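Local coordinates for protein 2-aminomuconic 6-semialdehyde dehydrogenase (Pseudomonas sp., PDB 7BZV) that probably oxidises 2-aminomuconic 6-semialdehyde with NAD+ as cofactor in the catabolism of 2-aminophenol, acting as a tetrameric aldehyde dehydrogenase, at residues Arg6-Gly11 with Val192-Gly197; Asp67-Ile72 with Ala108-Phe113; Asp82-Glu87 with Met97-Asp102; Ile150-Trp153 with Leu158-Thr161; Leu168-Ala173 with His470-Tyr475. All coordinates share one frame; numbering follows the deposited sequence.

Contact 1 (Arg6-Gly11 with Val192-Gly197); sequences RNFVDG and VMEAVG
The ring of Phe8, whose backbone bonds to Leu205, faces the end of helix 184-196, so strand 3-9 runs beside both strand 203-205 and that helix end. Met193 starts toward the strand, but its sulfur end bends off to pack on Phe203 and Ile72, where a flexible apolar chain suits a buried place. Glu194 carries the contact. With CG anti to the backbone N (chi1 169°) and the chain extended, its CB lies 3.8 Å from Phe8 CZ and its OE2 3.8 Å from Phe8 CE1. The carboxylate oxygen comes to the ring edge, near its plane, while the two planes stand 80° apart. A water donates to both Gly11 O and Glu194 OE2, 2.9 Å from the latter; Trp13 NE1 adds a weak bond to the same oxygen. Gly197, with positive phi, is the C-prime residue of the Schellman motif that ends the helix. No direct hydrogen bond joins the segments, so water carries the polar link, and the weakly positive ring edge is likely to suit the carboxylate.

Contact 2 (Asp67-Ile72 with Ala108-Phe113); sequences DWLRRI and ANFRNF
Phe110 and Ile72 are brought together by their first torsions: the phenylalanine has CG anti to its carbonyl carbon (chi1 -80°), while the isoleucine turns its CG2 branch anti to the backbone N. That methyl sits squarely over the middle of the ring, with Ile72 CG2 3.7 Å from the ring centroid of Phe110 and only 5° off the normal, a CH-pi contact. Leu69 comes from another side, its CD2 lying in the ring plane at the edge, 3.7 Å from Phe110 CD1. The backbone also takes part, since Leu69 O is 3.7 Å from Phe110 CB. Without the ring, as with an alanine here, Ile72 CG2 and Leu69 CD2 would probably face a gap between the helices. Beside this apolar core, two waters bridge a pair of arginines reciprocally: one joins Arg70 NE to Arg111 O, the other Arg111 NE to Arg70 O. Their long chains suit the flank of the interface because the guanidinium ends reach on to acids, Arg111 to Glu77, and Arg70 to Asp115 of its own chain and Asp115 of the second subunit. The axes of 67-72 and 108-113 come within 8.3 Å, their directions 159° apart, so here helices 62-78 and 95-119 of the aldehyde dehydrogenase fold pack nearly antiparallel.

Contact 3 (Asp82-Glu87 with Met97-Asp102); sequences DFLDAE and MAATID
Leu84 pushes its two methyls against consecutive alanines, Ala98 and Ala99. Its chi1 of -119° is nearly eclipsed, and this strained turn swings the end of the side chain nearer to the other helix. CD2 of Leu84 is then tightly packed, 3.3 Å from Ala98 CB, while Leu84 CD1 rests 4.0 Å from Ala99 CB; the small alanines suit the spot by leaving room for the branched leucine. At the other end Glu87 curls back, its chi2 being 86°, which brings OE2 to 4.2 Å from Asp102 OD2. A water donates to both oxygens, 2.8 Å from Glu87 OE2 and 2.7 Å from Asp102 OD2, and together with the positive charge of Lys93, salt-bridged to Asp102 OD2, it probably offsets the like charges. Thr185 OG1 bonds to Glu87 OE1 and Leu157 N to its OE2. Segments 82-87 and 97-102 cross at 117°; Phe83 and Ala86 of helix 80-91 lean on helix 184-196, and Ile101 of helix 95-119 touches Leu158 of helix 156-169.

Contact 4 (Ile150-Trp153 with Leu158-Thr161); sequences ISPW and LLLT
Ser151 OG is held among the atoms of Leu160, 3.3 Å from its CA and 3.6 Å from its CD1. No hydrogen bond crosses here; the nearest neighbours of the hydroxyl across this contact are carbon atoms, and a residue as small as serine lets the backbones come close, with 5.6 Å between the CA atoms of Ser151 and Leu160. Leu160 has CG anti to the backbone N (chi1 175°), which carries its branch alongside the hydroxyl and on toward Ala186 and Leu189 of helix 184-196. The next pair is apolar. Pro152 presents CG to the CD1 methyl of Leu159 at 3.3 Å, tighter than usual for carbons, while its CD lies 3.9 Å from Leu159 CB. The two side chains cross at about a right angle. Proline, with its rigid ring, suits the extended stretch after strand 134-150, and Thr230 of the neighbouring strand touches both Pro152 and Leu159. This is the strand-to-helix connection of a beta-alpha-beta unit: strand 134-150, helix 156-169, then strand 173-177 parallel to the first. The loop carries the Pro-Trp-Asn sequence familiar in aldehyde dehydrogenases, whose asparagine in relatives contributes to the oxyanion hole, consistent with a similar role here.

Contact 5 (Leu168-Ala173 with His470-Tyr475); sequences LACGNA and HSLNFY
The amide of Asn172 and the ring of Tyr475 stand with their planes 66° apart, joined not through the ring but through the tyrosine's carbonyl. Onto one face of that ring comes Phe474 CD2, 3.5 Å above its centre, so the neighbouring phenylalanine presents its edge there. Asn172 ND2 donates to Tyr475 O over 2.8 Å in an almost straight bond (174°), the oxygen lying in the amide plane. ND2 also bonds to Ala167 O and OD1 accepts from Gly145 N, which fixes the amide's rotation; a leucine in its place would keep bulk but would probably leave Tyr475 O and these backbone groups without their mates. Cys170 packs beside the amide. With SG anti to the carbonyl carbon (chi1 -72°), its sulfur lies 3.3 Å from Leu472 O, 4.0 Å from Leu472 CG and 3.9 Å from Tyr475 CB, a small side chain that fits between Leu472 and Tyr475. Tyr475 OH bonds to Thr228 and Glu466. The turn after helix 156-169, closed by a Schellman motif at Gly171, thus meets the end of helix 468-474 beside strand 134-150, while Leu472 also touches helix 95-119.

How the contacts relate
From the N terminus, contact 1 closes the long loop between strand 3-9 and helix 184-196, and contacts 2, 3 and 4 all fall within it. Contact 2 in turn encloses contact 3, the tighter turn from helix 80-91 to helix 95-119, which both contacts share. Contact 4 follows in series, closing a short loop into helix 156-169, where Asn109 of contact 2 probably bonds to Thr161. Contact 5 starts at the end of that helix and crosses contact 1, reaching almost to the C terminus. Its Ser471 and Leu472 touch Phe113, while Met193 of contact 1 touches Ile72 and Leu168, so helices 62-78, 95-119, 156-169 and 184-196 are tied to one another and to helix 468-474.

Contact 1 (Arg6-Gly11 with Val192-Gly197)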
# COMPACT_ATOMS: atom_id res chain seq x y z
N ARG B 6 3.86 -39.24 -18.80
CA ARG B 6 5.05 -38.88 -19.55
C ARG B 6 5.55 -37.50 -19.16
O ARG B 6 4.87 -36.73 -18.47
CB ARG B 6 4.78 -38.92 -21.06
CG ARG B 6 4.39 -40.30 -21.57
CD ARG B 6 3.89 -40.27 -23.01
NE ARG B 6 2.83 -39.28 -23.18
CZ ARG B 6 1.53 -39.54 -23.09
NH1 ARG B 6 1.13 -40.79 -22.85
NH2 ARG B 6 0.65 -38.56 -23.26
N ASN B 7 6.77 -37.20 -19.59
CA ASN B 7 7.30 -35.85 -19.46
C ASN B 7 6.69 -34.95 -20.54
O ASN B 7 6.18 -35.41 -21.56
CB ASN B 7 8.83 -35.85 -19.61
CG ASN B 7 9.50 -36.81 -18.66
OD1 ASN B 7 9.78 -36.48 -17.52
ND2 ASN B 7 9.80 -38.01 -19.16
N PHE B 8 6.77 -33.63 -20.30
CA PHE B 8 6.26 -32.63 -21.23
C PHE B 8 7.31 -31.54 -21.35
O PHE B 8 7.49 -30.74 -20.42
CB PHE B 8 4.89 -32.12 -20.75
CG PHE B 8 4.17 -31.25 -21.75
CD1 PHE B 8 3.63 -31.79 -22.89
CD2 PHE B 8 4.03 -29.88 -21.51
CE1 PHE B 8 2.98 -30.98 -23.82
CE2 PHE B 8 3.39 -29.06 -22.43
CZ PHE B 8 2.85 -29.61 -23.58
N VAL B 9 8.02 -31.49 -22.48
CA VAL B 9 9.14 -30.56 -22.64
C VAL B 9 8.97 -29.85 -23.97
O VAL B 9 8.86 -30.50 -25.02
CB VAL B 9 10.51 -31.27 -22.57
CG1 VAL B 9 11.63 -30.30 -22.95
CG2 VAL B 9 10.74 -31.83 -21.16
N ASP B 10 8.94 -28.52 -23.93
CA ASP B 10 8.88 -27.69 -25.13
C ASP B 10 7.72 -28.12 -26.03
O ASP B 10 7.87 -28.27 -27.24
CB ASP B 10 10.20 -27.75 -25.90
CG ASP B 10 10.44 -26.51 -26.76
OD1 ASP B 10 9.73 -25.48 -26.58
OD2 ASP B 10 11.35 -26.56 -27.61
N GLY B 11 6.57 -28.38 -25.41
CA GLY B 11 5.36 -28.69 -26.12
C GLY B 11 5.22 -30.12 -26.58
O GLY B 11 4.23 -30.44 -27.25
N VAL B 192 -3.52 -29.68 -19.47
CA VAL B 192 -4.32 -28.45 -19.46
C VAL B 192 -3.56 -27.31 -20.12
O VAL B 192 -4.12 -26.56 -20.93
CB VAL B 192 -4.73 -28.10 -18.02
CG1 VAL B 192 -5.30 -26.66 -17.97
CG2 VAL B 192 -5.72 -29.08 -17.52
N MET B 193 -2.28 -27.16 -19.77
CA MET B 193 -1.49 -26.11 -20.39
C MET B 193 -1.51 -26.26 -21.90
O MET B 193 -1.70 -25.29 -22.64
CB MET B 193 -0.06 -26.15 -19.88
CG MET B 193 -0.01 -26.03 -18.36
SD MET B 193 -0.40 -24.25 -18.07
CE MET B 193 -0.47 -24.42 -16.23
N GLU B 194 -1.36 -27.48 -22.39
CA GLU B 194 -1.36 -27.70 -23.83
C GLU B 194 -2.73 -27.41 -24.40
O GLU B 194 -2.83 -26.82 -25.48
CB GLU B 194 -0.93 -29.15 -24.09
CG GLU B 194 -1.14 -29.61 -25.51
CD GLU B 194 -0.78 -31.08 -25.65
OE1 GLU B 194 -1.46 -31.92 -25.02
OE2 GLU B 194 0.19 -31.38 -26.37
N ALA B 195 -3.80 -27.79 -23.69
CA ALA B 195 -5.15 -27.62 -24.24
C ALA B 195 -5.52 -26.16 -24.41
O ALA B 195 -6.12 -25.78 -25.42
CB ALA B 195 -6.19 -28.31 -23.35
N VAL B 196 -5.18 -25.30 -23.43
CA VAL B 196 -5.58 -23.91 -23.55
C VAL B 196 -4.65 -23.13 -24.46
O VAL B 196 -4.95 -21.98 -24.81
CB VAL B 196 -5.64 -23.20 -22.18
CG1 VAL B 196 -6.62 -23.90 -21.27
CG2 VAL B 196 -4.28 -23.14 -21.53
N GLY B 197 -3.51 -23.69 -24.81
CA GLY B 197 -2.61 -23.07 -25.75
C GLY B 197 -1.44 -22.33 -25.15
O GLY B 197 -0.86 -21.48 -25.84
O HOH W 1 2.04 -29.34 -27.41

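Contact 2 (Asp67-Ile72 with Ala108-Phe113)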
# COMPACT_ATOMS: atom_id res chain seq x y z
N ASP B 67 -5.54 -13.36 -18.09
CA ASP B 67 -6.46 -14.18 -18.86
C ASP B 67 -5.96 -15.62 -18.99
O ASP B 67 -6.74 -16.57 -18.88
CB ASP B 67 -6.67 -13.58 -20.25
CG ASP B 67 -7.49 -12.29 -20.23
OD1 ASP B 67 -8.03 -11.95 -19.16
OD2 ASP B 67 -7.57 -11.59 -21.27
N TRP B 68 -4.66 -15.82 -19.26
CA TRP B 68 -4.13 -17.18 -19.35
C TRP B 68 -4.38 -17.93 -18.05
O TRP B 68 -4.82 -19.08 -18.06
CB TRP B 68 -2.63 -17.15 -19.64
CG TRP B 68 -2.21 -16.95 -21.06
CD1 TRP B 68 -1.45 -15.92 -21.56
CD2 TRP B 68 -2.47 -17.82 -22.16
NE1 TRP B 68 -1.26 -16.08 -22.91
CE2 TRP B 68 -1.86 -17.25 -23.30
CE3 TRP B 68 -3.17 -19.02 -22.29
CZ2 TRP B 68 -1.92 -17.84 -24.55
CZ3 TRP B 68 -3.22 -19.61 -23.53
CH2 TRP B 68 -2.62 -19.02 -24.65
N LEU B 69 -4.11 -17.28 -16.91
CA LEU B 69 -4.27 -17.94 -15.62
C LEU B 69 -5.72 -18.36 -15.42
O LEU B 69 -6.00 -19.43 -14.87
CB LEU B 69 -3.84 -17.02 -14.46
CG LEU B 69 -2.35 -16.68 -14.41
CD1 LEU B 69 -2.14 -15.56 -13.38
CD2 LEU B 69 -1.55 -17.87 -14.04
N ARG B 70 -6.65 -17.52 -15.86
CA ARG B 70 -8.07 -17.85 -15.74
C ARG B 70 -8.47 -18.95 -16.74
O ARG B 70 -9.29 -19.81 -16.42
CB ARG B 70 -8.90 -16.58 -15.93
CG ARG B 70 -8.84 -15.67 -14.72
CD ARG B 70 -9.44 -14.26 -14.98
NE ARG B 70 -9.35 -13.42 -13.79
CZ ARG B 70 -9.53 -12.09 -13.78
NH1 ARG B 70 -9.83 -11.43 -14.90
NH2 ARG B 70 -9.42 -11.44 -12.65
N ARG B 71 -7.90 -18.94 -17.95
CA ARG B 71 -8.20 -20.01 -18.90
C ARG B 71 -7.68 -21.34 -18.38
O ARG B 71 -8.35 -22.37 -18.53
CB ARG B 71 -7.60 -19.69 -20.26
CG ARG B 71 -8.02 -18.33 -20.78
CD ARG B 71 -8.46 -18.39 -22.21
NE ARG B 71 -7.34 -18.40 -23.13
CZ ARG B 71 -7.01 -19.43 -23.91
NH1 ARG B 71 -7.73 -20.55 -23.87
NH2 ARG B 71 -5.97 -19.33 -24.73
N ILE B 72 -6.51 -21.34 -17.74
CA ILE B 72 -6.00 -22.54 -17.10
C ILE B 72 -6.97 -23.03 -16.02
O ILE B 72 -7.31 -24.21 -15.96
CB ILE B 72 -4.60 -22.30 -16.51
CG1 ILE B 72 -3.57 -22.20 -17.63
CG2 ILE B 72 -4.27 -23.41 -15.49
CD1 ILE B 72 -2.22 -21.54 -17.22
N ALA B 108 -8.18 -22.71 -7.33
CA ALA B 108 -8.29 -21.35 -6.83
C ALA B 108 -6.95 -20.64 -6.84
O ALA B 108 -6.91 -19.39 -6.93
CB ALA B 108 -8.84 -21.34 -5.41
N ASN B 109 -5.85 -21.38 -6.70
CA ASN B 109 -4.55 -20.72 -6.79
C ASN B 109 -4.43 -19.92 -8.07
O ASN B 109 -3.90 -18.80 -8.07
CB ASN B 109 -3.41 -21.74 -6.69
CG ASN B 109 -3.20 -22.21 -5.25
OD1 ASN B 109 -3.49 -21.48 -4.33
ND2 ASN B 109 -2.73 -23.43 -5.08
N PHE B 110 -4.86 -20.49 -9.19
CA PHE B 110 -4.72 -19.76 -10.44
C PHE B 110 -5.64 -18.54 -10.49
O PHE B 110 -5.24 -17.48 -10.98
CB PHE B 110 -4.99 -20.69 -11.58
CG PHE B 110 -3.83 -21.56 -11.94
CD1 PHE B 110 -2.75 -21.04 -12.62
CD2 PHE B 110 -3.84 -22.91 -11.62
CE1 PHE B 110 -1.69 -21.84 -12.99
CE2 PHE B 110 -2.78 -23.73 -12.00
CZ PHE B 110 -1.70 -23.20 -12.68
N ARG B 111 -6.87 -18.68 -9.97
CA ARG B 111 -7.78 -17.52 -9.98
C ARG B 111 -7.31 -16.43 -9.03
O ARG B 111 -7.41 -15.24 -9.35
CB ARG B 111 -9.20 -17.96 -9.61
CG ARG B 111 -9.81 -18.80 -10.69
CD ARG B 111 -11.26 -19.25 -10.46
NE ARG B 111 -11.71 -19.93 -11.65
CZ ARG B 111 -12.53 -20.99 -11.67
NH1 ARG B 111 -13.01 -21.50 -10.55
NH2 ARG B 111 -12.87 -21.52 -12.83
N ASN B 112 -6.85 -16.81 -7.84
CA ASN B 112 -6.41 -15.80 -6.88
C ASN B 112 -5.22 -15.00 -7.43
O ASN B 112 -5.15 -13.78 -7.22
CB ASN B 112 -6.01 -16.47 -5.56
CG ASN B 112 -7.23 -17.08 -4.79
OD1 ASN B 112 -7.05 -17.68 -3.73
ND2 ASN B 112 -8.44 -16.93 -5.32
N PHE B 113 -4.21 -15.67 -7.96
CA PHE B 113 -3.07 -14.92 -8.49
C PHE B 113 -3.43 -14.17 -9.76
O PHE B 113 -2.78 -13.16 -10.06
CB PHE B 113 -1.84 -15.84 -8.68
CG PHE B 113 -1.15 -16.11 -7.39
CD1 PHE B 113 -0.50 -15.08 -6.74
CD2 PHE B 113 -1.27 -17.33 -6.75
CE1 PHE B 113 0.07 -15.26 -5.50
CE2 PHE B 113 -0.69 -17.53 -5.49
CZ PHE B 113 -0.03 -16.49 -4.87
O HOH W 2 -9.51 -14.56 -11.16
O HOH W 3 -11.00 -18.73 -14.17

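Contact 3 (Asp82-Glu87 with Met97-Asp102)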
# COMPACT_ATOMS: atom_id res chain seq x y z
N ASP B 82 -11.29 -35.64 -13.55
CA ASP B 82 -10.00 -36.22 -13.93
C ASP B 82 -8.94 -35.93 -12.88
O ASP B 82 -8.20 -36.83 -12.45
CB ASP B 82 -9.56 -35.66 -15.29
CG ASP B 82 -10.46 -36.09 -16.43
OD1 ASP B 82 -11.34 -36.95 -16.21
OD2 ASP B 82 -10.28 -35.57 -17.55
N PHE B 83 -8.83 -34.66 -12.46
CA PHE B 83 -7.85 -34.30 -11.45
C PHE B 83 -8.14 -35.03 -10.15
O PHE B 83 -7.24 -35.58 -9.51
CB PHE B 83 -7.84 -32.78 -11.23
CG PHE B 83 -7.04 -32.04 -12.25
CD1 PHE B 83 -5.70 -31.81 -12.06
CD2 PHE B 83 -7.62 -31.60 -13.42
CE1 PHE B 83 -4.94 -31.17 -13.03
CE2 PHE B 83 -6.88 -30.95 -14.38
CZ PHE B 83 -5.54 -30.72 -14.19
N LEU B 84 -9.41 -35.02 -9.74
CA LEU B 84 -9.81 -35.72 -8.53
C LEU B 84 -9.41 -37.20 -8.58
O LEU B 84 -8.86 -37.74 -7.60
CB LEU B 84 -11.31 -35.60 -8.36
CG LEU B 84 -11.89 -34.92 -7.11
CD1 LEU B 84 -13.41 -35.22 -7.13
CD2 LEU B 84 -11.23 -35.39 -5.86
N ASP B 85 -9.70 -37.86 -9.70
CA ASP B 85 -9.44 -39.30 -9.83
C ASP B 85 -7.95 -39.57 -9.71
O ASP B 85 -7.52 -40.45 -8.96
CB ASP B 85 -9.97 -39.83 -11.17
CG ASP B 85 -11.50 -39.87 -11.25
OD1 ASP B 85 -12.18 -39.78 -10.21
OD2 ASP B 85 -12.03 -40.00 -12.36
N ALA B 86 -7.14 -38.80 -10.45
CA ALA B 86 -5.70 -39.03 -10.41
C ALA B 86 -5.13 -38.76 -9.02
O ALA B 86 -4.28 -39.52 -8.53
CB ALA B 86 -5.00 -38.15 -11.45
N GLU B 87 -5.57 -37.67 -8.38
CA GLU B 87 -5.04 -37.33 -7.06
C GLU B 87 -5.39 -38.42 -6.05
O GLU B 87 -4.55 -38.83 -5.23
CB GLU B 87 -5.57 -35.96 -6.63
CG GLU B 87 -4.79 -35.34 -5.48
CD GLU B 87 -3.60 -34.55 -5.97
OE1 GLU B 87 -2.95 -35.00 -6.96
OE2 GLU B 87 -3.33 -33.47 -5.39
N MET B 97 -11.62 -35.20 1.40
CA MET B 97 -10.47 -34.31 1.39
C MET B 97 -10.20 -33.76 -0.00
O MET B 97 -10.08 -32.55 -0.19
CB MET B 97 -9.25 -35.08 1.90
CG MET B 97 -7.91 -34.30 1.88
SD MET B 97 -7.94 -33.40 3.42
CE MET B 97 -6.49 -32.28 3.44
N ALA B 98 -10.09 -34.66 -0.98
CA ALA B 98 -9.65 -34.26 -2.31
C ALA B 98 -10.67 -33.35 -2.99
O ALA B 98 -10.30 -32.38 -3.66
CB ALA B 98 -9.36 -35.51 -3.14
N ALA B 99 -11.96 -33.60 -2.77
CA ALA B 99 -12.99 -32.81 -3.44
C ALA B 99 -13.32 -31.52 -2.72
O ALA B 99 -14.05 -30.68 -3.28
CB ALA B 99 -14.27 -33.63 -3.58
N THR B 100 -12.85 -31.33 -1.50
CA THR B 100 -13.10 -30.07 -0.83
C THR B 100 -11.85 -29.24 -0.65
O THR B 100 -11.96 -28.01 -0.57
CB THR B 100 -13.74 -30.29 0.54
OG1 THR B 100 -12.78 -30.87 1.42
CG2 THR B 100 -14.97 -31.17 0.40
N ILE B 101 -10.68 -29.86 -0.60
CA ILE B 101 -9.44 -29.14 -0.37
C ILE B 101 -8.56 -29.19 -1.61
O ILE B 101 -8.30 -28.15 -2.25
CB ILE B 101 -8.72 -29.70 0.87
CG1 ILE B 101 -9.56 -29.37 2.11
CG2 ILE B 101 -7.29 -29.15 0.96
CD1 ILE B 101 -8.99 -29.82 3.38
N ASP B 102 -8.07 -30.38 -1.96
CA ASP B 102 -6.99 -30.44 -2.95
C ASP B 102 -7.40 -29.84 -4.28
O ASP B 102 -6.69 -28.99 -4.84
CB ASP B 102 -6.52 -31.88 -3.12
CG ASP B 102 -6.02 -32.44 -1.81
OD1 ASP B 102 -6.86 -32.85 -0.99
OD2 ASP B 102 -4.80 -32.39 -1.59
O HOH W 4 -3.22 -31.40 -3.53

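Contact 4 (Ile150-Trp153 with Leu158-Thr161)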
# COMPACT_ATOMS: atom_id res chain seq x y z
N ILE B 150 9.96 -27.94 -7.38
CA ILE B 150 10.07 -29.28 -6.84
C ILE B 150 8.96 -29.41 -5.82
O ILE B 150 8.94 -28.68 -4.82
CB ILE B 150 11.45 -29.54 -6.23
CG1 ILE B 150 12.51 -29.38 -7.34
CG2 ILE B 150 11.50 -30.92 -5.61
CD1 ILE B 150 13.92 -29.27 -6.82
N SER B 151 7.99 -30.30 -6.10
CA SER B 151 6.68 -30.34 -5.45
C SER B 151 6.51 -31.59 -4.61
O SER B 151 6.94 -32.67 -5.04
CB SER B 151 5.55 -30.29 -6.49
OG SER B 151 5.11 -28.97 -6.69
N PRO B 152 5.86 -31.50 -3.45
CA PRO B 152 5.78 -32.65 -2.55
C PRO B 152 4.61 -33.57 -2.87
O PRO B 152 3.75 -33.29 -3.70
CB PRO B 152 5.59 -32.00 -1.17
CG PRO B 152 4.75 -30.77 -1.49
CD PRO B 152 5.22 -30.30 -2.88
N TRP B 153 4.59 -34.71 -2.16
CA TRP B 153 3.56 -35.72 -2.38
C TRP B 153 2.33 -35.54 -1.49
O TRP B 153 1.33 -36.23 -1.71
CB TRP B 153 4.09 -37.17 -2.14
CG TRP B 153 4.82 -37.34 -0.84
CD1 TRP B 153 6.18 -37.37 -0.68
CD2 TRP B 153 4.25 -37.49 0.48
NE1 TRP B 153 6.48 -37.48 0.67
CE2 TRP B 153 5.32 -37.56 1.39
CE3 TRP B 153 2.95 -37.57 0.98
CZ2 TRP B 153 5.13 -37.71 2.76
CZ3 TRP B 153 2.76 -37.74 2.34
CH2 TRP B 153 3.86 -37.80 3.21
N LEU B 158 -2.29 -29.04 -5.07
CA LEU B 158 -2.44 -27.76 -4.37
C LEU B 158 -1.10 -27.02 -4.25
O LEU B 158 -1.00 -25.84 -4.61
CB LEU B 158 -3.05 -28.03 -3.01
CG LEU B 158 -3.47 -26.84 -2.13
CD1 LEU B 158 -4.35 -27.41 -1.00
CD2 LEU B 158 -2.32 -26.17 -1.57
N LEU B 159 -0.06 -27.70 -3.75
CA LEU B 159 1.25 -27.06 -3.59
C LEU B 159 1.96 -26.86 -4.93
O LEU B 159 2.75 -25.91 -5.07
CB LEU B 159 2.14 -27.87 -2.65
CG LEU B 159 1.68 -27.75 -1.18
CD1 LEU B 159 2.49 -28.65 -0.24
CD2 LEU B 159 1.71 -26.29 -0.71
N LEU B 160 1.72 -27.72 -5.91
CA LEU B 160 2.21 -27.44 -7.25
C LEU B 160 1.64 -26.13 -7.78
O LEU B 160 2.41 -25.25 -8.22
CB LEU B 160 1.87 -28.60 -8.19
CG LEU B 160 2.20 -28.40 -9.67
CD1 LEU B 160 3.69 -28.12 -9.84
CD2 LEU B 160 1.79 -29.62 -10.52
N THR B 161 0.31 -25.98 -7.81
CA THR B 161 -0.22 -24.76 -8.39
C THR B 161 0.06 -23.53 -7.51
O THR B 161 0.05 -22.40 -8.02
CB THR B 161 -1.73 -24.87 -8.67
OG1 THR B 161 -2.46 -25.02 -7.45
CG2 THR B 161 -2.02 -26.05 -9.60

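Contact 5 (Leu168-Ala173 with His470-Tyr475)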
# COMPACT_ATOMS: atom_id res chain seq x y z
N LEU B 168 4.03 -18.23 -13.26
CA LEU B 168 3.51 -17.86 -14.58
C LEU B 168 2.93 -16.45 -14.58
O LEU B 168 3.01 -15.73 -15.57
CB LEU B 168 2.44 -18.85 -15.03
CG LEU B 168 2.82 -20.32 -15.28
CD1 LEU B 168 1.69 -21.17 -15.80
CD2 LEU B 168 4.01 -20.34 -16.26
N ALA B 169 2.30 -16.04 -13.47
CA ALA B 169 1.80 -14.66 -13.39
C ALA B 169 2.90 -13.65 -13.67
O ALA B 169 2.65 -12.59 -14.27
CB ALA B 169 1.22 -14.42 -11.99
N CYS B 170 4.10 -13.92 -13.16
CA CYS B 170 5.27 -13.06 -13.28
C CYS B 170 5.99 -13.24 -14.61
O CYS B 170 7.02 -12.58 -14.86
CB CYS B 170 6.21 -13.34 -12.12
SG CYS B 170 5.57 -12.71 -10.56
N GLY B 171 5.45 -14.09 -15.48
CA GLY B 171 5.98 -14.23 -16.84
C GLY B 171 7.13 -15.19 -16.95
O GLY B 171 7.83 -15.19 -17.98
N ASN B 172 7.39 -15.98 -15.91
CA ASN B 172 8.43 -17.00 -16.01
C ASN B 172 7.95 -18.18 -16.85
O ASN B 172 6.75 -18.39 -17.06
CB ASN B 172 8.81 -17.53 -14.63
CG ASN B 172 9.31 -16.45 -13.69
OD1 ASN B 172 10.44 -15.94 -13.80
ND2 ASN B 172 8.47 -16.10 -12.74
N ALA B 173 8.92 -18.97 -17.32
CA ALA B 173 8.68 -20.35 -17.69
C ALA B 173 8.97 -21.22 -16.48
O ALA B 173 9.70 -20.80 -15.58
CB ALA B 173 9.57 -20.80 -18.86
N HIS B 470 3.82 -10.92 -1.87
CA HIS B 470 5.05 -11.59 -1.48
C HIS B 470 5.43 -12.64 -2.51
O HIS B 470 6.62 -12.81 -2.83
CB HIS B 470 4.89 -12.23 -0.11
CG HIS B 470 4.53 -11.27 0.98
ND1 HIS B 470 5.47 -10.57 1.70
CD2 HIS B 470 3.32 -10.88 1.45
CE1 HIS B 470 4.85 -9.84 2.61
NE2 HIS B 470 3.55 -9.99 2.47
N SER B 471 4.44 -13.35 -3.05
CA SER B 471 4.73 -14.27 -4.15
C SER B 471 5.17 -13.53 -5.40
O SER B 471 6.14 -13.93 -6.06
CB SER B 471 3.51 -15.13 -4.46
OG SER B 471 3.31 -16.03 -3.41
N LEU B 472 4.46 -12.46 -5.77
CA LEU B 472 4.77 -11.79 -7.02
C LEU B 472 6.14 -11.14 -6.97
O LEU B 472 6.81 -11.00 -8.00
CB LEU B 472 3.71 -10.72 -7.35
CG LEU B 472 2.65 -11.07 -8.41
CD1 LEU B 472 2.04 -12.37 -8.04
CD2 LEU B 472 1.63 -9.97 -8.51
N ASN B 473 6.58 -10.72 -5.79
CA ASN B 473 7.91 -10.15 -5.69
C ASN B 473 8.96 -11.24 -5.64
O ASN B 473 10.10 -11.02 -6.07
CB ASN B 473 8.01 -9.22 -4.49
CG ASN B 473 7.27 -7.91 -4.73
OD1 ASN B 473 6.89 -7.59 -5.87
ND2 ASN B 473 7.09 -7.13 -3.68
N PHE B 474 8.62 -12.43 -5.15
CA PHE B 474 9.67 -13.43 -5.17
C PHE B 474 9.96 -13.92 -6.59
O PHE B 474 11.12 -14.13 -6.93
CB PHE B 474 9.37 -14.64 -4.34
CG PHE B 474 10.40 -15.75 -4.53
CD1 PHE B 474 11.67 -15.65 -3.94
CD2 PHE B 474 10.13 -16.86 -5.32
CE1 PHE B 474 12.62 -16.66 -4.12
CE2 PHE B 474 11.08 -17.87 -5.51
CZ PHE B 474 12.32 -17.78 -4.91
N TYR B 475 8.92 -14.22 -7.37
CA TYR B 475 9.06 -14.80 -8.71
C TYR B 475 9.35 -13.75 -9.80
O TYR B 475 9.22 -14.04 -11.00
CB TYR B 475 7.79 -15.57 -9.03
CG TYR B 475 7.59 -16.78 -8.14
CD1 TYR B 475 8.33 -17.93 -8.35
CD2 TYR B 475 6.67 -16.79 -7.13
CE1 TYR B 475 8.17 -19.04 -7.60
CE2 TYR B 475 6.50 -17.92 -6.35
CZ TYR B 475 7.24 -19.01 -6.59
OH TYR B 475 7.09 -20.12 -5.83